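Local coordinates for protein transcriptional regulator, MarR family (Neisseria meningitidis serogroup B, PDB 3G3Z) that probably binds DNA as a transcriptional regulator of the MarR family, through a winged helix-turn-helix domain, at residues L37-I51 / W77-L91. Residues are numbered along the deposited sequence; the frame is centred on the assembly and turned at random.
Sequences LYTLATEGSRTQKHI and WQEGEQDRRKRLLSL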
loop_
_atom_site.group_PDB
_atom_site.type_symbol
_atom_site.label_atom_id
_atom_site.label_comp_id
_atom_site.label_asym_id
_atom_site.label_seq_id
_atom_site.Cartn_x
_atom_site.Cartn_y
_atom_site.Cartn_z
ATOM N N LEU A 37 -11.924 1.050 14.066
ATOM C CA LEU A 37 -11.644 0.832 15.488
ATOM C C LEU A 37 -10.519 1.718 16.042
ATOM O O LEU A 37 -10.657 2.330 17.109
ATOM C CB LEU A 37 -11.323 -0.652 15.737
ATOM C CG LEU A 37 -12.438 -1.665 15.410
ATOM C CD1 LEU A 37 -11.877 -3.080 15.354
ATOM C CD2 LEU A 37 -13.583 -1.565 16.410
ATOM N N TYR A 38 -9.412 1.786 15.310
ATOM C CA TYR A 38 -8.274 2.565 15.767
ATOM C C TYR A 38 -8.498 4.077 15.696
ATOM O O TYR A 38 -8.082 4.798 16.610
ATOM C CB TYR A 38 -7.006 2.162 15.034
ATOM C CG TYR A 38 -5.759 2.752 15.632
ATOM C CD1 TYR A 38 -5.206 2.230 16.807
ATOM C CD2 TYR A 38 -5.127 3.843 15.028
ATOM C CE1 TYR A 38 -4.051 2.783 17.362
ATOM C CE2 TYR A 38 -3.972 4.400 15.575
ATOM C CZ TYR A 38 -3.438 3.865 16.734
ATOM O OH TYR A 38 -2.300 4.423 17.269
ATOM N N THR A 39 -9.161 4.552 14.636
ATOM C CA THR A 39 -9.533 5.976 14.546
ATOM C C THR A 39 -10.429 6.374 15.723
ATOM O O THR A 39 -10.210 7.401 16.372
ATOM C CB THR A 39 -10.229 6.336 13.193
ATOM O OG1 THR A 39 -9.430 5.879 12.097
ATOM C CG2 THR A 39 -10.412 7.832 13.054
ATOM N N LEU A 40 -11.420 5.544 16.012
ATOM C CA LEU A 40 -12.387 5.871 17.055
ATOM C C LEU A 40 -11.777 5.816 18.452
ATOM O O LEU A 40 -12.149 6.599 19.323
ATOM C CB LEU A 40 -13.627 4.979 16.953
ATOM C CG LEU A 40 -14.545 5.176 15.738
ATOM C CD1 LEU A 40 -15.763 4.271 15.837
ATOM C CD2 LEU A 40 -14.980 6.631 15.580
ATOM N N ALA A 41 -10.837 4.898 18.651
ATOM C CA ALA A 41 -10.194 4.719 19.952
ATOM C C ALA A 41 -9.198 5.830 20.285
ATOM O O ALA A 41 -9.008 6.166 21.457
ATOM C CB ALA A 41 -9.518 3.355 20.028
ATOM N N THR A 42 -8.590 6.408 19.253
ATOM C CA THR A 42 -7.516 7.384 19.428
ATOM C C THR A 42 -7.930 8.826 19.124
ATOM O O THR A 42 -7.261 9.759 19.562
ATOM C CB THR A 42 -6.302 7.031 18.540
ATOM O OG1 THR A 42 -6.729 6.954 17.176
ATOM C CG2 THR A 42 -5.683 5.688 18.956
ATOM N N GLU A 43 -9.008 9.014 18.360
ATOM C CA GLU A 43 -9.463 10.368 18.016
ATOM C C GLU A 43 -10.799 10.700 18.650
ATOM O O GLU A 43 -11.190 11.868 18.711
ATOM C CB GLU A 43 -9.553 10.569 16.499
ATOM C CG GLU A 43 -8.222 10.428 15.787
ATOM C CD GLU A 43 -8.245 10.922 14.350
ATOM O OE1 GLU A 43 -7.145 11.104 13.779
ATOM O OE2 GLU A 43 -9.347 11.136 13.791
ATOM N N GLY A 44 -11.493 9.667 19.123
ATOM C CA GLY A 44 -12.855 9.812 19.613
ATOM C C GLY A 44 -13.829 9.773 18.455
ATOM O O GLY A 44 -13.571 9.137 17.430
ATOM N N SER A 45 -14.943 10.475 18.616
ATOM C CA SER A 45 -16.024 10.444 17.639
ATOM C C SER A 45 -15.603 10.992 16.286
ATOM O O SER A 45 -14.942 12.023 16.200
ATOM C CB SER A 45 -17.227 11.205 18.172
ATOM O OG SER A 45 -17.700 10.566 19.344
ATOM N N ARG A 46 -15.972 10.282 15.231
ATOM C CA ARG A 46 -15.654 10.707 13.873
ATOM C C ARG A 46 -16.734 10.181 12.952
ATOM O O ARG A 46 -17.389 9.188 13.255
ATOM C CB ARG A 46 -14.289 10.157 13.429
ATOM C CG ARG A 46 -13.081 10.649 14.210
ATOM C CD ARG A 46 -12.776 12.109 13.903
ATOM N NE ARG A 46 -11.726 12.634 14.772
ATOM C CZ ARG A 46 -11.266 13.880 14.731
ATOM N NH1 ARG A 46 -11.764 14.752 13.858
ATOM N NH2 ARG A 46 -10.306 14.259 15.572
ATOM N N THR A 47 -16.925 10.845 11.824
ATOM C CA THR A 47 -17.908 10.389 10.855
ATOM C C THR A 47 -17.251 9.303 10.019
ATOM O O THR A 47 -16.024 9.227 9.959
ATOM C CB THR A 47 -18.357 11.523 9.922
ATOM O OG1 THR A 47 -17.236 11.982 9.155
ATOM C CG2 THR A 47 -18.954 12.693 10.721
ATOM N N GLN A 48 -18.070 8.470 9.380
ATOM C CA GLN A 48 -17.572 7.472 8.439
ATOM C C GLN A 48 -16.705 8.116 7.365
ATOM O O GLN A 48 -15.691 7.540 6.935
ATOM C CB GLN A 48 -18.742 6.740 7.787
ATOM C CG GLN A 48 -19.465 5.789 8.720
ATOM C CD GLN A 48 -20.738 5.227 8.117
ATOM O OE1 GLN A 48 -21.739 5.075 8.808
ATOM N NE2 GLN A 48 -20.706 4.915 6.827
ATOM N N LYS A 49 -17.107 9.315 6.939
ATOM C CA LYS A 49 -16.365 10.070 5.932
ATOM C C LYS A 49 -14.940 10.407 6.374
ATOM O O LYS A 49 -13.987 10.245 5.593
ATOM C CB LYS A 49 -17.115 11.344 5.540
ATOM C CG LYS A 49 -16.389 12.168 4.481
ATOM C CD LYS A 49 -17.364 12.688 3.446
ATOM C CE LYS A 49 -17.494 14.185 3.502
ATOM N NZ LYS A 49 -16.473 14.838 2.603
ATOM N N HIS A 50 -14.790 10.872 7.614
ATOM C CA HIS A 50 -13.460 11.198 8.150
ATOM C C HIS A 50 -12.529 9.980 8.163
ATOM O O HIS A 50 -11.359 10.064 7.766
ATOM C CB HIS A 50 -13.572 11.783 9.560
ATOM C CG HIS A 50 -12.249 11.978 10.232
ATOM N ND1 HIS A 50 -11.531 13.150 10.130
ATOM C CD2 HIS A 50 -11.502 11.143 10.991
ATOM C CE1 HIS A 50 -10.404 13.034 10.810
ATOM N NE2 HIS A 50 -10.362 11.827 11.343
ATOM N N ILE A 51 -13.064 8.861 8.642
ATOM C CA ILE A 51 -12.356 7.590 8.678
ATOM C C ILE A 51 -11.960 7.150 7.264
ATOM O O ILE A 51 -10.808 6.780 7.029
ATOM C CB ILE A 51 -13.241 6.511 9.359
ATOM C CG1 ILE A 51 -13.491 6.886 10.823
ATOM C CG2 ILE A 51 -12.623 5.118 9.236
ATOM C CD1 ILE A 51 -14.684 6.180 11.436
ATOM N N TRP A 77 -23.861 5.016 16.300
ATOM C CA TRP A 77 -24.135 6.343 15.767
ATOM C C TRP A 77 -24.875 7.131 16.832
ATOM O O TRP A 77 -25.708 6.577 17.552
ATOM C CB TRP A 77 -25.017 6.256 14.521
ATOM C CG TRP A 77 -24.393 5.528 13.383
ATOM C CD1 TRP A 77 -23.605 6.061 12.403
ATOM C CD2 TRP A 77 -24.503 4.129 13.094
ATOM N NE1 TRP A 77 -23.216 5.081 11.518
ATOM C CE2 TRP A 77 -23.752 3.884 11.919
ATOM C CE3 TRP A 77 -25.162 3.056 13.712
ATOM C CZ2 TRP A 77 -23.638 2.608 11.350
ATOM C CZ3 TRP A 77 -25.051 1.789 13.143
ATOM C CH2 TRP A 77 -24.294 1.577 11.976
ATOM N N GLN A 78 -24.577 8.420 16.940
ATOM C CA GLN A 78 -25.392 9.304 17.761
ATOM C C GLN A 78 -26.726 9.517 17.043
ATOM O O GLN A 78 -26.841 9.233 15.852
ATOM C CB GLN A 78 -24.687 10.637 17.998
ATOM C CG GLN A 78 -24.479 11.459 16.743
ATOM C CD GLN A 78 -24.971 12.883 16.899
ATOM O OE1 GLN A 78 -24.307 13.720 17.513
ATOM N NE2 GLN A 78 -26.144 13.166 16.336
ATOM N N GLU A 79 -27.732 10.008 17.761
ATOM C CA GLU A 79 -29.049 10.233 17.158
ATOM C C GLU A 79 -29.192 11.630 16.547
ATOM O O GLU A 79 -28.720 12.620 17.114
ATOM C CB GLU A 79 -30.175 9.945 18.162
ATOM C CG GLU A 79 -30.390 8.454 18.461
ATOM C CD GLU A 79 -30.873 7.656 17.252
ATOM O OE1 GLU A 79 -31.720 8.169 16.489
ATOM O OE2 GLU A 79 -30.410 6.510 17.069
ATOM N N GLY A 80 -29.845 11.695 15.388
ATOM C CA GLY A 80 -30.078 12.958 14.691
ATOM C C GLY A 80 -30.991 12.813 13.489
ATOM O O GLY A 80 -31.303 11.698 13.060
ATOM N N GLU A 81 -31.419 13.950 12.944
ATOM C CA GLU A 81 -32.284 13.968 11.767
ATOM C C GLU A 81 -31.481 14.053 10.455
ATOM O O GLU A 81 -31.759 14.878 9.579
ATOM C CB GLU A 81 -33.331 15.090 11.879
ATOM C CG GLU A 81 -34.489 14.991 10.880
ATOM C CD GLU A 81 -35.171 13.630 10.890
ATOM O OE1 GLU A 81 -34.816 12.781 10.041
ATOM O OE2 GLU A 81 -36.052 13.407 11.754
ATOM N N GLN A 82 -30.469 13.194 10.351
ATOM C CA GLN A 82 -29.702 12.997 9.122
ATOM C C GLN A 82 -29.422 11.502 8.999
ATOM O O GLN A 82 -29.654 10.754 9.955
ATOM C CB GLN A 82 -28.385 13.778 9.165
ATOM C CG GLN A 82 -28.532 15.292 9.098
ATOM C CD GLN A 82 -27.238 15.989 8.720
ATOM O OE1 GLN A 82 -26.549 16.547 9.574
ATOM N NE2 GLN A 82 -26.900 15.953 7.434
ATOM N N ASP A 83 -28.933 11.060 7.839
ATOM C CA ASP A 83 -28.523 9.661 7.685
ATOM C C ASP A 83 -27.405 9.337 8.667
ATOM O O ASP A 83 -26.678 10.234 9.105
ATOM C CB ASP A 83 -28.064 9.366 6.257
ATOM C CG ASP A 83 -29.196 9.432 5.255
ATOM O OD1 ASP A 83 -29.506 8.385 4.645
ATOM O OD2 ASP A 83 -29.776 10.525 5.079
ATOM N N ARG A 84 -27.277 8.061 9.020
ATOM C CA ARG A 84 -26.217 7.626 9.934
ATOM C C ARG A 84 -24.818 7.814 9.340
ATOM O O ARG A 84 -23.853 8.047 10.073
ATOM C CB ARG A 84 -26.433 6.179 10.402
ATOM C CG ARG A 84 -26.562 5.144 9.293
ATOM C CD ARG A 84 -26.754 3.761 9.872
ATOM N NE ARG A 84 -27.344 2.843 8.901
ATOM C CZ ARG A 84 -27.672 1.578 9.158
ATOM N NH1 ARG A 84 -27.473 1.060 10.367
ATOM N NH2 ARG A 84 -28.209 0.826 8.205
ATOM N N ARG A 85 -24.730 7.731 8.010
ATOM C CA ARG A 85 -23.458 7.848 7.284
ATOM C C ARG A 85 -22.791 9.220 7.433
ATOM O O ARG A 85 -21.566 9.321 7.445
ATOM C CB ARG A 85 -23.644 7.492 5.805
ATOM C CG ARG A 85 -24.749 8.259 5.095
ATOM C CD ARG A 85 -24.964 7.715 3.696
ATOM N NE ARG A 85 -25.801 8.594 2.881
ATOM C CZ ARG A 85 -25.342 9.605 2.148
ATOM N NH1 ARG A 85 -24.044 9.882 2.121
ATOM N NH2 ARG A 85 -26.184 10.342 1.438
ATOM N N LYS A 86 -23.607 10.267 7.549
ATOM C CA LYS A 86 -23.113 11.615 7.837
ATOM C C LYS A 86 -23.207 11.967 9.329
ATOM O O LYS A 86 -23.097 13.135 9.707
ATOM C CB LYS A 86 -23.853 12.660 6.994
ATOM C CG LYS A 86 -25.369 12.510 6.973
ATOM C CD LYS A 86 -25.875 12.084 5.605
ATOM C CE LYS A 86 -26.004 13.286 4.673
ATOM N NZ LYS A 86 -26.966 13.055 3.562
ATOM N N ARG A 87 -23.395 10.953 10.171
ATOM C CA ARG A 87 -23.587 11.152 11.607
ATOM C C ARG A 87 -22.392 10.613 12.408
ATOM O O ARG A 87 -21.722 9.672 11.979
ATOM C CB ARG A 87 -24.910 10.510 12.041
ATOM C CG ARG A 87 -25.428 10.942 13.401
ATOM C CD ARG A 87 -26.923 11.327 13.396
ATOM N NE ARG A 87 -27.753 10.582 12.441
ATOM C CZ ARG A 87 -28.248 9.358 12.636
ATOM N NH1 ARG A 87 -27.998 8.690 13.757
ATOM N NH2 ARG A 87 -28.994 8.792 11.694
ATOM N N LEU A 88 -22.127 11.228 13.560
ATOM C CA LEU A 88 -20.950 10.907 14.371
ATOM C C LEU A 88 -20.951 9.481 14.894
ATOM O O LEU A 88 -21.937 9.005 15.464
ATOM C CB LEU A 88 -20.802 11.878 15.550
ATOM C CG LEU A 88 -20.118 13.224 15.321
ATOM C CD1 LEU A 88 -20.428 14.177 16.479
ATOM C CD2 LEU A 88 -18.607 13.065 15.128
ATOM N N LEU A 89 -19.819 8.819 14.701
ATOM C CA LEU A 89 -19.628 7.445 15.118
ATOM C C LEU A 89 -18.815 7.420 16.416
ATOM O O LEU A 89 -17.852 8.168 16.577
ATOM C CB LEU A 89 -18.901 6.691 14.008
ATOM C CG LEU A 89 -19.120 5.220 13.695
ATOM C CD1 LEU A 89 -20.590 4.835 13.650
ATOM C CD2 LEU A 89 -18.454 4.940 12.353
ATOM N N SER A 90 -19.215 6.546 17.330
ATOM C CA SER A 90 -18.621 6.458 18.651
ATOM C C SER A 90 -18.365 4.992 19.019
ATOM O O SER A 90 -19.117 4.106 18.619
ATOM C CB SER A 90 -19.574 7.116 19.655
ATOM O OG SER A 90 -19.195 6.873 20.990
ATOM N N LEU A 91 -17.290 4.735 19.756
ATOM C CA LEU A 91 -17.106 3.442 20.417
ATOM C C LEU A 91 -18.065 3.330 21.598
ATOM O O LEU A 91 -18.197 4.265 22.396
ATOM C CB LEU A 91 -15.677 3.299 20.931
ATOM C CG LEU A 91 -14.599 2.405 20.296
ATOM C CD1 LEU A 91 -14.799 2.049 18.819
ATOM C CD2 LEU A 91 -13.246 3.054 20.520
HETATM O O HOH W 1 -20.733 8.455 10.099
#
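Arg46 and Leu89 pair as a single antiparallel bridge, each giving one backbone hydrogen bond to the other. Arg46 N donates to Leu89 O at 3.1 Å, and Leu89 N donates to Arg46 O at 2.9 Å. Ser45 CA adds a C-H...O contact to the same Leu89 O.

The tight part gathers round Leu89 and Leu91, with Leu40 and Ala41 of helix 37-43 and Gln48 and Ile51 of helix 48-51. Leu40 has CG beside its backbone N (chi1 -68°), and both methyls reach Leu89. CD2 rests on the carbonyl of Leu89, while CD1 sits 4.1 Å from Leu89 CG and the two side chains cross nearly at right angles. Leu91 straddles the helix surface: CD1 packs 3.7 Å from Leu40 CB, and CD2 lies 3.5 Å from Ala41 CA. Leu89 CD2 touches both Gln48 CG and Ile51 CD1.

The buried Gln48 amide is held at both ends. Its chain is extended beyond CG and brings OE1 to the indole edge of Trp77. Trp77 NE1 donates to Gln48 OE1 at 3.1 Å, nearly straight at 164° and in the plane of both groups, although the amide and ring planes are 58° apart. Gln48 NE2 has a weak hydrogen bond with Ser63 OG. Leu89 CD1 and Arg84 CD lie over opposite faces of the indole.

The solvent side is formed by Ser45, Arg85 and Leu88. Arg85 passes the Gln48 amide with its backbone and CB, but its end leads away. Leu88 meets Ser45 CB through CD2. Thr47, the N-cap of helix 48-51, accepts from His50 N through OG1 and lies beside the carbonyl of Arg87. A water accepts from Gln48 N and lies close to the carbonyls of Arg85 and Arg87.

In this winged-helix fold the contact joins the start of the helix-turn-helix to the wing. Strand 89-91 pairs with strand 75-77, whose Ile75 touches Leu40, Leu89 and Leu91. Helix 59-71 packs on Leu37, Gln48 and Leu89, and helix 93-117 on Leu37 and Ala41.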